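Local coordinates for protein carboxypeptidase 1 (Deinococcus radiodurans str. R1, PDB 5GIV) that is a metal-dependent M32-family carboxypeptidase that probably removes amino acids one at a time, with broad specificity, from the C terminus of peptides, at residues 366-371 against 417-422; 383-388 against 404-409; 182-187 against 357-362. All blocks are in the same frame, centred on the assembly; numbering follows the deposited sequence.

Interaction 1: 366-371 against 417-422; sequences ELEREM and GSFQGY
Glu368 reaches out from helix 357-372 and turns both carboxylate oxygens to the turn at Gly417 and Ser418, just before helix 420-439 begins. Its chain is extended beyond CG (chi2 -180°), which carries the charged group clear of its own helix, so that a gap of 7.4 Å between the CA atoms of Glu368 and Gly417 is bridged by one side chain. The tight part lies at OE2. Ser418 N donates to Glu368 OE2 over 3.1 Å with an N-H...O angle of 155°, on the syn lone pair, while Ser418 OG gives its hydrogen to the same OE2 at 2.8 Å, nearly in line with the C-O bond. Trp410 NE1 is a further donor to this oxygen. OE1 is held less well: Gly417 N lies 2.7 Å from Glu368 OE1, but the bond is bent to 128° and weak. Gly417 has a positive phi, which by itself favours glycine.

The pattern is a helix-borne carboxylate collecting backbone and side-chain donors of a loop, within the largely helical M32 peptidase fold; the Phe419 side chain is about 11 Å from the bound zinc ion. Around this polar grip the contact thins out. The loose part is the ring of Phe419, which offers its edge to the carboxylate, CD2 standing 4.1 Å from Glu368 OE2; its cation-pi partner is Arg364. Gln420 bends back over its own turn, NE2 donating to Gly417 O at 3.2 Å from above the carbonyl plane. Glu368 is buried, whereas the Gly417-Ser418 turn it holds is partly exposed.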
loop_
_atom_site.group_PDB
_atom_site.type_symbol
_atom_site.label_atom_id
_atom_site.label_comp_id
_atom_site.label_asym_id
_atom_site.label_seq_id
_atom_site.Cartn_x
_atom_site.Cartn_y
_atom_site.Cartn_z
ATOM N N GLU A 366 -12.698 -20.049 28.779
ATOM C CA GLU A 366 -12.631 -21.160 29.720
ATOM C C GLU A 366 -11.712 -22.270 29.220
ATOM O O GLU A 366 -11.042 -22.925 30.027
ATOM C CB GLU A 366 -14.039 -21.682 30.005
ATOM C CG GLU A 366 -14.847 -20.733 30.899
ATOM C CD GLU A 366 -16.275 -21.188 31.155
ATOM O OE1 GLU A 366 -16.714 -22.201 30.555
ATOM O OE2 GLU A 366 -16.976 -20.513 31.946
ATOM N N LEU A 367 -11.633 -22.470 27.899
ATOM C CA LEU A 367 -10.674 -23.427 27.357
ATOM C C LEU A 367 -9.249 -22.925 27.544
ATOM O O LEU A 367 -8.332 -23.717 27.795
ATOM C CB LEU A 367 -10.965 -23.689 25.874
ATOM C CG LEU A 367 -12.276 -24.412 25.538
ATOM C CD1 LEU A 367 -12.615 -24.277 24.059
ATOM C CD2 LEU A 367 -12.202 -25.891 25.930
ATOM N N GLU A 368 -9.041 -21.612 27.400
ATOM C CA GLU A 368 -7.737 -21.034 27.705
ATOM C C GLU A 368 -7.379 -21.250 29.170
ATOM O O GLU A 368 -6.239 -21.609 29.497
ATOM C CB GLU A 368 -7.731 -19.543 27.382
ATOM C CG GLU A 368 -7.751 -19.176 25.915
ATOM C CD GLU A 368 -7.742 -17.664 25.716
ATOM O OE1 GLU A 368 -8.141 -16.936 26.655
ATOM O OE2 GLU A 368 -7.327 -17.206 24.631
ATOM N N ARG A 369 -8.341 -21.028 30.070
ATOM C CA ARG A 369 -8.085 -21.226 31.490
ATOM C C ARG A 369 -7.642 -22.655 31.764
ATOM O O ARG A 369 -6.646 -22.882 32.460
ATOM C CB ARG A 369 -9.329 -20.884 32.310
ATOM C CG ARG A 369 -9.064 -20.829 33.804
ATOM C CD ARG A 369 -10.327 -20.996 34.634
ATOM N NE ARG A 369 -11.237 -19.852 34.550
ATOM C CZ ARG A 369 -10.985 -18.649 35.065
ATOM N NH1 ARG A 369 -9.832 -18.412 35.690
ATOM N NH2 ARG A 369 -11.886 -17.672 34.953
ATOM N N GLU A 370 -8.368 -23.634 31.216
ATOM C CA GLU A 370 -8.011 -25.035 31.428
ATOM C C GLU A 370 -6.651 -25.366 30.834
ATOM O O GLU A 370 -5.860 -26.094 31.447
ATOM C CB GLU A 370 -9.077 -25.961 30.841
ATOM C CG GLU A 370 -10.429 -25.902 31.542
ATOM C CD GLU A 370 -10.313 -26.145 33.045
ATOM O OE1 GLU A 370 -10.775 -25.284 33.832
ATOM O OE2 GLU A 370 -9.755 -27.200 33.443
ATOM N N MET A 371 -6.343 -24.827 29.652
ATOM C CA MET A 371 -5.056 -25.142 29.038
ATOM C C MET A 371 -3.915 -24.485 29.799
ATOM O O MET A 371 -2.868 -25.103 30.016
ATOM C CB MET A 371 -5.032 -24.719 27.569
ATOM C CG MET A 371 -5.813 -25.637 26.635
ATOM S SD MET A 371 -5.636 -25.181 24.889
ATOM C CE MET A 371 -6.796 -23.827 24.746
ATOM N N GLY A 417 -6.185 -15.162 27.116
ATOM C CA GLY A 417 -6.578 -13.765 27.070
ATOM C C GLY A 417 -6.860 -13.222 25.691
ATOM O O GLY A 417 -6.819 -12.011 25.499
ATOM N N SER A 418 -7.185 -14.088 24.730
ATOM C CA SER A 418 -7.339 -13.684 23.337
ATOM C C SER A 418 -8.699 -13.087 23.022
ATOM O O SER A 418 -8.829 -12.396 22.007
ATOM C CB SER A 418 -7.138 -14.883 22.408
ATOM O OG SER A 418 -5.980 -15.606 22.760
ATOM N N PHE A 419 -9.712 -13.345 23.848
ATOM C CA PHE A 419 -11.091 -13.078 23.459
ATOM C C PHE A 419 -11.903 -12.228 24.429
ATOM O O PHE A 419 -12.923 -11.675 24.000
ATOM C CB PHE A 419 -11.845 -14.400 23.236
ATOM C CG PHE A 419 -11.358 -15.189 22.045
ATOM C CD1 PHE A 419 -11.833 -14.904 20.764
ATOM C CD2 PHE A 419 -10.432 -16.209 22.201
ATOM C CE1 PHE A 419 -11.387 -15.614 19.667
ATOM C CE2 PHE A 419 -9.989 -16.941 21.101
ATOM C CZ PHE A 419 -10.463 -16.633 19.830
ATOM N N GLN A 420 -11.534 -12.126 25.712
ATOM C CA GLN A 420 -12.436 -11.431 26.632
ATOM C C GLN A 420 -12.606 -9.962 26.258
ATOM O O GLN A 420 -13.633 -9.368 26.591
ATOM C CB GLN A 420 -11.989 -11.586 28.095
ATOM C CG GLN A 420 -10.781 -10.808 28.480
ATOM C CD GLN A 420 -9.542 -11.445 27.952
ATOM O OE1 GLN A 420 -9.540 -12.633 27.613
ATOM N NE2 GLN A 420 -8.480 -10.664 27.846
ATOM N N GLY A 421 -11.632 -9.370 25.564
ATOM C CA GLY A 421 -11.793 -8.000 25.105
ATOM C C GLY A 421 -13.031 -7.787 24.248
ATOM O O GLY A 421 -13.648 -6.718 24.297
ATOM N N TYR A 422 -13.411 -8.789 23.448
ATOM C CA TYR A 422 -14.615 -8.652 22.636
ATOM C C TYR A 422 -15.845 -8.471 23.516
ATOM O O TYR A 422 -16.719 -7.648 23.220
ATOM C CB TYR A 422 -14.792 -9.871 21.730
ATOM C CG TYR A 422 -13.659 -10.093 20.750
ATOM C CD1 TYR A 422 -13.443 -9.212 19.697
ATOM C CD2 TYR A 422 -12.833 -11.202 20.856
ATOM C CE1 TYR A 422 -12.426 -9.408 18.793
ATOM C CE2 TYR A 422 -11.806 -11.410 19.959
ATOM C CZ TYR A 422 -11.605 -10.510 18.925
ATOM O OH TYR A 422 -10.578 -10.709 18.022
#

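Interaction 2: 383-388 against 404-409; sequences DAWHAA and ALQDVH
Trp385 and Ala404 bring helix 381-393 and the irregular segment 404-409 to a closest CA-CA separation of 5.9 Å, with no hydrogen bond between the two backbones. The indole does most of the touching. With CG anti to the backbone N (chi1 -180°), Trp385 swings its ring system away from the helix and lays it along the loop. Ala404 sits over one face: its CA is 3.5 Å from Trp385 CD2, and it makes a CH-pi contact with the six-membered ring, 3.8 Å from the centroid and 22° off the ring normal. The backbone N of Ala404 covers the pyrrole end of the same indole, 3.7 Å from Trp385 NE1. Beside the ring the two CB atoms of Trp385 and Ala404 meet at 4.0 Å.

At the indole's edge, near its plane, Gln406 brings NE2 to 4.2 Å from Trp385 CZ2. This amide is engaged away from the tryptophan: NE2 bonds to the carbonyl oxygens of Asp402 and Leu347, and OE1 accepts from Arg349 N. Replacing Trp385 by an alanine takes away the whole indole and would probably leave the CA and CB of Ala404 without the surface they rest on, opening a gap between helix and loop. The ring of Tyr389 lies nearly parallel to the indole, and Arg364 and Leu367 of helix 357-372 also pack against Trp385, so the tryptophan joins two successive helices to the loop that follows them. With an aromatic face on one side and an alanine on the other, the contact itself is held by dispersion and shape rather than by polar bonds.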
loop_
_atom_site.group_PDB
_atom_site.type_symbol
_atom_site.label_atom_id
_atom_site.label_comp_id
_atom_site.label_asym_id
_atom_site.label_seq_id
_atom_site.Cartn_x
_atom_site.Cartn_y
_atom_site.Cartn_z
ATOM N N ASP A 383 -12.008 -31.957 20.956
ATOM C CA ASP A 383 -13.151 -32.567 21.627
ATOM C C ASP A 383 -13.724 -31.653 22.707
ATOM O O ASP A 383 -14.947 -31.530 22.830
ATOM C CB ASP A 383 -12.746 -33.925 22.197
ATOM C CG ASP A 383 -12.311 -34.901 21.106
ATOM O OD1 ASP A 383 -12.981 -34.942 20.049
ATOM O OD2 ASP A 383 -11.286 -35.603 21.284
ATOM N N ALA A 384 -12.863 -31.017 23.510
ATOM C CA ALA A 384 -13.359 -30.119 24.552
ATOM C C ALA A 384 -14.109 -28.934 23.950
ATOM O O ALA A 384 -15.112 -28.474 24.514
ATOM C CB ALA A 384 -12.206 -29.631 25.426
ATOM N N TRP A 385 -13.637 -28.437 22.800
ATOM C CA TRP A 385 -14.308 -27.341 22.109
ATOM C C TRP A 385 -15.732 -27.729 21.725
ATOM O O TRP A 385 -16.689 -27.005 22.031
ATOM C CB TRP A 385 -13.495 -26.935 20.872
ATOM C CG TRP A 385 -14.086 -25.789 20.054
ATOM C CD1 TRP A 385 -15.220 -25.824 19.290
ATOM C CD2 TRP A 385 -13.531 -24.472 19.884
ATOM N NE1 TRP A 385 -15.417 -24.607 18.678
ATOM C CE2 TRP A 385 -14.395 -23.761 19.026
ATOM C CE3 TRP A 385 -12.395 -23.827 20.380
ATOM C CZ2 TRP A 385 -14.162 -22.438 18.661
ATOM C CZ3 TRP A 385 -12.165 -22.511 20.019
ATOM C CH2 TRP A 385 -13.044 -21.831 19.169
ATOM N N HIS A 386 -15.893 -28.868 21.042
ATOM C CA HIS A 386 -17.228 -29.336 20.670
ATOM C C HIS A 386 -18.106 -29.544 21.899
ATOM O O HIS A 386 -19.288 -29.178 21.900
ATOM C CB HIS A 386 -17.132 -30.635 19.865
ATOM C CG HIS A 386 -16.583 -30.459 18.479
ATOM N ND1 HIS A 386 -16.966 -29.427 17.649
ATOM C CD2 HIS A 386 -15.685 -31.193 17.775
ATOM C CE1 HIS A 386 -16.324 -29.528 16.497
ATOM N NE2 HIS A 386 -15.540 -30.591 16.548
ATOM N N ALA A 387 -17.549 -30.131 22.959
ATOM C CA ALA A 387 -18.330 -30.331 24.175
ATOM C C ALA A 387 -18.791 -29.000 24.754
ATOM O O ALA A 387 -19.940 -28.868 25.192
ATOM C CB ALA A 387 -17.510 -31.116 25.199
ATOM N N ALA A 388 -17.910 -27.998 24.764
ATOM C CA ALA A 388 -18.285 -26.691 25.295
ATOM C C ALA A 388 -19.304 -25.988 24.399
ATOM O O ALA A 388 -20.138 -25.228 24.899
ATOM C CB ALA A 388 -17.046 -25.822 25.486
ATOM N N ALA A 404 -12.602 -26.113 16.711
ATOM C CA ALA A 404 -11.382 -25.546 17.291
ATOM C C ALA A 404 -10.445 -24.909 16.265
ATOM O O ALA A 404 -9.530 -24.185 16.661
ATOM C CB ALA A 404 -10.624 -26.618 18.078
ATOM N N LEU A 405 -10.614 -25.187 14.972
ATOM C CA LEU A 405 -9.837 -24.520 13.930
ATOM C C LEU A 405 -10.456 -23.195 13.495
ATOM O O LEU A 405 -9.880 -22.500 12.646
ATOM C CB LEU A 405 -9.689 -25.434 12.705
ATOM C CG LEU A 405 -8.947 -26.766 12.862
ATOM C CD1 LEU A 405 -9.200 -27.675 11.667
ATOM C CD2 LEU A 405 -7.459 -26.519 13.007
ATOM N N GLN A 406 -11.602 -22.824 14.074
ATOM C CA GLN A 406 -12.406 -21.721 13.545
ATOM C C GLN A 406 -11.662 -20.390 13.591
ATOM O O GLN A 406 -11.580 -19.675 12.581
ATOM C CB GLN A 406 -13.720 -21.617 14.315
ATOM C CG GLN A 406 -14.442 -20.320 14.073
ATOM C CD GLN A 406 -15.696 -20.170 14.910
ATOM O OE1 GLN A 406 -16.098 -19.055 15.226
ATOM N NE2 GLN A 406 -16.335 -21.286 15.252
ATOM N N ASP A 407 -11.144 -20.022 14.757
ATOM C CA ASP A 407 -10.549 -18.709 14.945
ATOM C C ASP A 407 -9.028 -18.769 14.821
ATOM O O ASP A 407 -8.391 -19.763 15.185
ATOM C CB ASP A 407 -10.967 -18.126 16.299
ATOM C CG ASP A 407 -12.320 -17.387 16.228
ATOM O OD1 ASP A 407 -12.537 -16.617 15.262
ATOM O OD2 ASP A 407 -13.170 -17.585 17.130
ATOM N N VAL A 408 -8.453 -17.687 14.283
ATOM C CA VAL A 408 -7.016 -17.641 14.035
ATOM C C VAL A 408 -6.199 -17.378 15.299
ATOM O O VAL A 408 -4.989 -17.642 15.306
ATOM C CB VAL A 408 -6.666 -16.560 12.992
ATOM C CG1 VAL A 408 -6.807 -15.176 13.571
ATOM C CG2 VAL A 408 -5.263 -16.761 12.466
ATOM N N HIS A 409 -6.822 -16.888 16.374
ATOM C CA HIS A 409 -6.056 -16.302 17.474
ATOM C C HIS A 409 -4.985 -17.253 18.007
ATOM O O HIS A 409 -3.803 -16.899 18.066
ATOM C CB HIS A 409 -7.001 -15.850 18.592
ATOM C CG HIS A 409 -8.024 -14.849 18.145
ATOM N ND1 HIS A 409 -8.897 -15.091 17.104
ATOM C CD2 HIS A 409 -8.302 -13.600 18.587
ATOM C CE1 HIS A 409 -9.679 -14.040 16.935
ATOM N NE2 HIS A 409 -9.332 -13.117 17.816
#

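Interaction 3: 182-187 against 357-362; sequences ALVPLA and YNLHVI
Leu359 and Val184 bury the most surface in this contact, followed by Leu183, which meets Asn358; the two pairs lie side by side between helix 169-193 and helix 357-372. In the first, CG2 of Val184 rests 3.9 Å from CD2 of Leu359, methyl against methyl, the two side chains crossing at about a right angle. Val184 presents this branch because CG1 is the one anti to the backbone N (chi1 172°), which leaves CG2 beside the N. Leu359 answers with its CD2 branch. Both residues are partly exposed, which marks the outer margin of the interface.

The second pair is more mixed. CD1 of Leu183 comes 3.4 Å from Asn358 ND2, an apolar methyl against an amide nitrogen, with the side chains oblique to one another. This is helix-to-helix packing in a largely helical metallopeptidase, where helix 357-372 packs against both helix 169-193 and helix 420-439. The backbones stay apart: the nearest CA atoms, those of Val184 and Leu359, are 8.5 Å from each other, and no hydrogen bond spans the contact. Helix 169-193 is also kinked here, as Pro185 has no N-H to bond to the preceding turn.

The amide of Asn358 is satisfied on other sides. OD1 bonds to Thr423 OG1 and Asn426 ND2 of helix 420-439, and ND2 to Tyr489 OH of helix 487-501; together they probably hold the amide in its rotation, with the ND2 end turned to Leu183 CD1. Helix 487-501 also covers Leu183 through Leu490 and Leu493. The Asn358 side chain is about 12 Å from the bound zinc ion.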
loop_
_atom_site.group_PDB
_atom_site.type_symbol
_atom_site.label_atom_id
_atom_site.label_comp_id
_atom_site.label_asym_id
_atom_site.label_seq_id
_atom_site.Cartn_x
_atom_site.Cartn_y
_atom_site.Cartn_z
ATOM N N ALA A 182 -28.162 -13.509 32.590
ATOM C CA ALA A 182 -29.185 -12.654 31.995
ATOM C C ALA A 182 -29.424 -12.963 30.517
ATOM O O ALA A 182 -30.575 -12.933 30.059
ATOM C CB ALA A 182 -28.811 -11.177 32.169
ATOM N N LEU A 183 -28.366 -13.250 29.750
ATOM C CA LEU A 183 -28.534 -13.319 28.299
ATOM C C LEU A 183 -29.046 -14.675 27.816
ATOM O O LEU A 183 -29.828 -14.714 26.856
ATOM C CB LEU A 183 -27.229 -12.945 27.588
ATOM C CG LEU A 183 -26.847 -11.472 27.792
ATOM C CD1 LEU A 183 -25.608 -11.086 26.991
ATOM C CD2 LEU A 183 -28.027 -10.534 27.489
ATOM N N VAL A 184 -28.655 -15.781 28.460
ATOM C CA VAL A 184 -29.153 -17.097 28.043
ATOM C C VAL A 184 -30.673 -17.160 28.065
ATOM O O VAL A 184 -31.269 -17.578 27.057
ATOM C CB VAL A 184 -28.524 -18.205 28.905
ATOM C CG1 VAL A 184 -29.181 -19.543 28.594
ATOM C CG2 VAL A 184 -27.020 -18.298 28.674
ATOM N N PRO A 185 -31.355 -16.815 29.155
ATOM C CA PRO A 185 -32.827 -16.860 29.127
ATOM C C PRO A 185 -33.423 -15.897 28.119
ATOM O O PRO A 185 -34.401 -16.234 27.443
ATOM C CB PRO A 185 -33.217 -16.503 30.568
ATOM C CG PRO A 185 -31.946 -16.713 31.382
ATOM C CD PRO A 185 -30.823 -16.417 30.468
ATOM N N LEU A 186 -32.875 -14.689 28.009
ATOM C CA LEU A 186 -33.400 -13.735 27.039
ATOM C C LEU A 186 -33.200 -14.244 25.611
ATOM O O LEU A 186 -34.081 -14.090 24.757
ATOM C CB LEU A 186 -32.725 -12.375 27.231
ATOM C CG LEU A 186 -33.126 -11.263 26.259
ATOM C CD1 LEU A 186 -34.617 -10.988 26.384
ATOM C CD2 LEU A 186 -32.330 -10.003 26.517
ATOM N N ALA A 187 -32.047 -14.860 25.336
ATOM C CA ALA A 187 -31.812 -15.410 24.007
ATOM C C ALA A 187 -32.725 -16.600 23.745
ATOM O O ALA A 187 -33.307 -16.722 22.660
ATOM C CB ALA A 187 -30.341 -15.804 23.845
ATOM N N TYR A 357 -23.667 -13.779 21.338
ATOM C CA TYR A 357 -22.256 -13.584 21.015
ATOM C C TYR A 357 -21.354 -13.974 22.179
ATOM O O TYR A 357 -20.361 -14.689 21.999
ATOM C CB TYR A 357 -21.990 -12.130 20.614
ATOM C CG TYR A 357 -20.536 -11.887 20.236
ATOM C CD1 TYR A 357 -19.584 -11.550 21.198
ATOM C CD2 TYR A 357 -20.113 -12.026 18.923
ATOM C CE1 TYR A 357 -18.262 -11.339 20.850
ATOM C CE2 TYR A 357 -18.791 -11.819 18.569
ATOM C CZ TYR A 357 -17.874 -11.481 19.534
ATOM O OH TYR A 357 -16.574 -11.273 19.165
ATOM N N ASN A 358 -21.675 -13.505 23.380
ATOM C CA ASN A 358 -20.750 -13.674 24.492
ATOM C C ASN A 358 -20.539 -15.139 24.850
ATOM O O ASN A 358 -19.482 -15.488 25.390
ATOM C CB ASN A 358 -21.253 -12.871 25.692
ATOM C CG ASN A 358 -21.341 -11.387 25.384
ATOM O OD1 ASN A 358 -20.418 -10.806 24.828
ATOM N ND2 ASN A 358 -22.461 -10.775 25.721
ATOM N N LEU A 359 -21.480 -16.012 24.501
ATOM C CA LEU A 359 -21.288 -17.431 24.773
ATOM C C LEU A 359 -20.094 -17.997 24.008
ATOM O O LEU A 359 -19.467 -18.963 24.460
ATOM C CB LEU A 359 -22.568 -18.194 24.431
ATOM C CG LEU A 359 -23.789 -17.742 25.232
ATOM C CD1 LEU A 359 -25.058 -18.322 24.657
ATOM C CD2 LEU A 359 -23.631 -18.161 26.688
ATOM N N HIS A 360 -19.760 -17.417 22.852
ATOM C CA HIS A 360 -18.564 -17.856 22.134
ATOM C C HIS A 360 -17.292 -17.420 22.854
ATOM O O HIS A 360 -16.322 -18.185 22.930
ATOM C CB HIS A 360 -18.573 -17.315 20.701
ATOM C CG HIS A 360 -19.727 -17.789 19.872
ATOM N ND1 HIS A 360 -19.636 -18.860 19.005
ATOM C CD2 HIS A 360 -20.991 -17.320 19.756
ATOM C CE1 HIS A 360 -20.797 -19.033 18.402
ATOM N NE2 HIS A 360 -21.637 -18.116 18.842
ATOM N N VAL A 361 -17.264 -16.179 23.350
ATOM C CA VAL A 361 -16.095 -15.675 24.065
ATOM C C VAL A 361 -15.871 -16.474 25.340
ATOM O O VAL A 361 -14.741 -16.866 25.659
ATOM C CB VAL A 361 -16.257 -14.171 24.359
ATOM C CG1 VAL A 361 -15.143 -13.666 25.253
ATOM C CG2 VAL A 361 -16.287 -13.385 23.061
ATOM N N ILE A 362 -16.946 -16.712 26.097
ATOM C CA ILE A 362 -16.847 -17.500 27.323
ATOM C C ILE A 362 -16.294 -18.885 27.020
ATOM O O ILE A 362 -15.419 -19.393 27.729
ATOM C CB ILE A 362 -18.213 -17.588 28.022
ATOM C CG1 ILE A 362 -18.684 -16.194 28.442
ATOM C CG2 ILE A 362 -18.142 -18.567 29.197
ATOM C CD1 ILE A 362 -20.083 -16.166 29.000
#

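How the interactions relate
From the N terminus, helix 169-193 comes first; its segment 182-187 meets 357-362 in interaction 3, closing a loop of 169 residues that contains the zinc-binding His266, His270 and Glu296. Interaction 1 then opens farther along the same helix 357-372 and closes at 417-422, joining that helix to the start of helix 420-439. Nested inside its loop, interaction 2 ties helix 381-393 to the loop leading to helix 420-439, while interaction 3 is in series with both. Interactions 1 and 2 touch through a probable hydrogen bond, Tyr422 OH to His409 NE2 (2.7 Å); Val361 packs on Phe419 and Gln420 to join interactions 1 and 3.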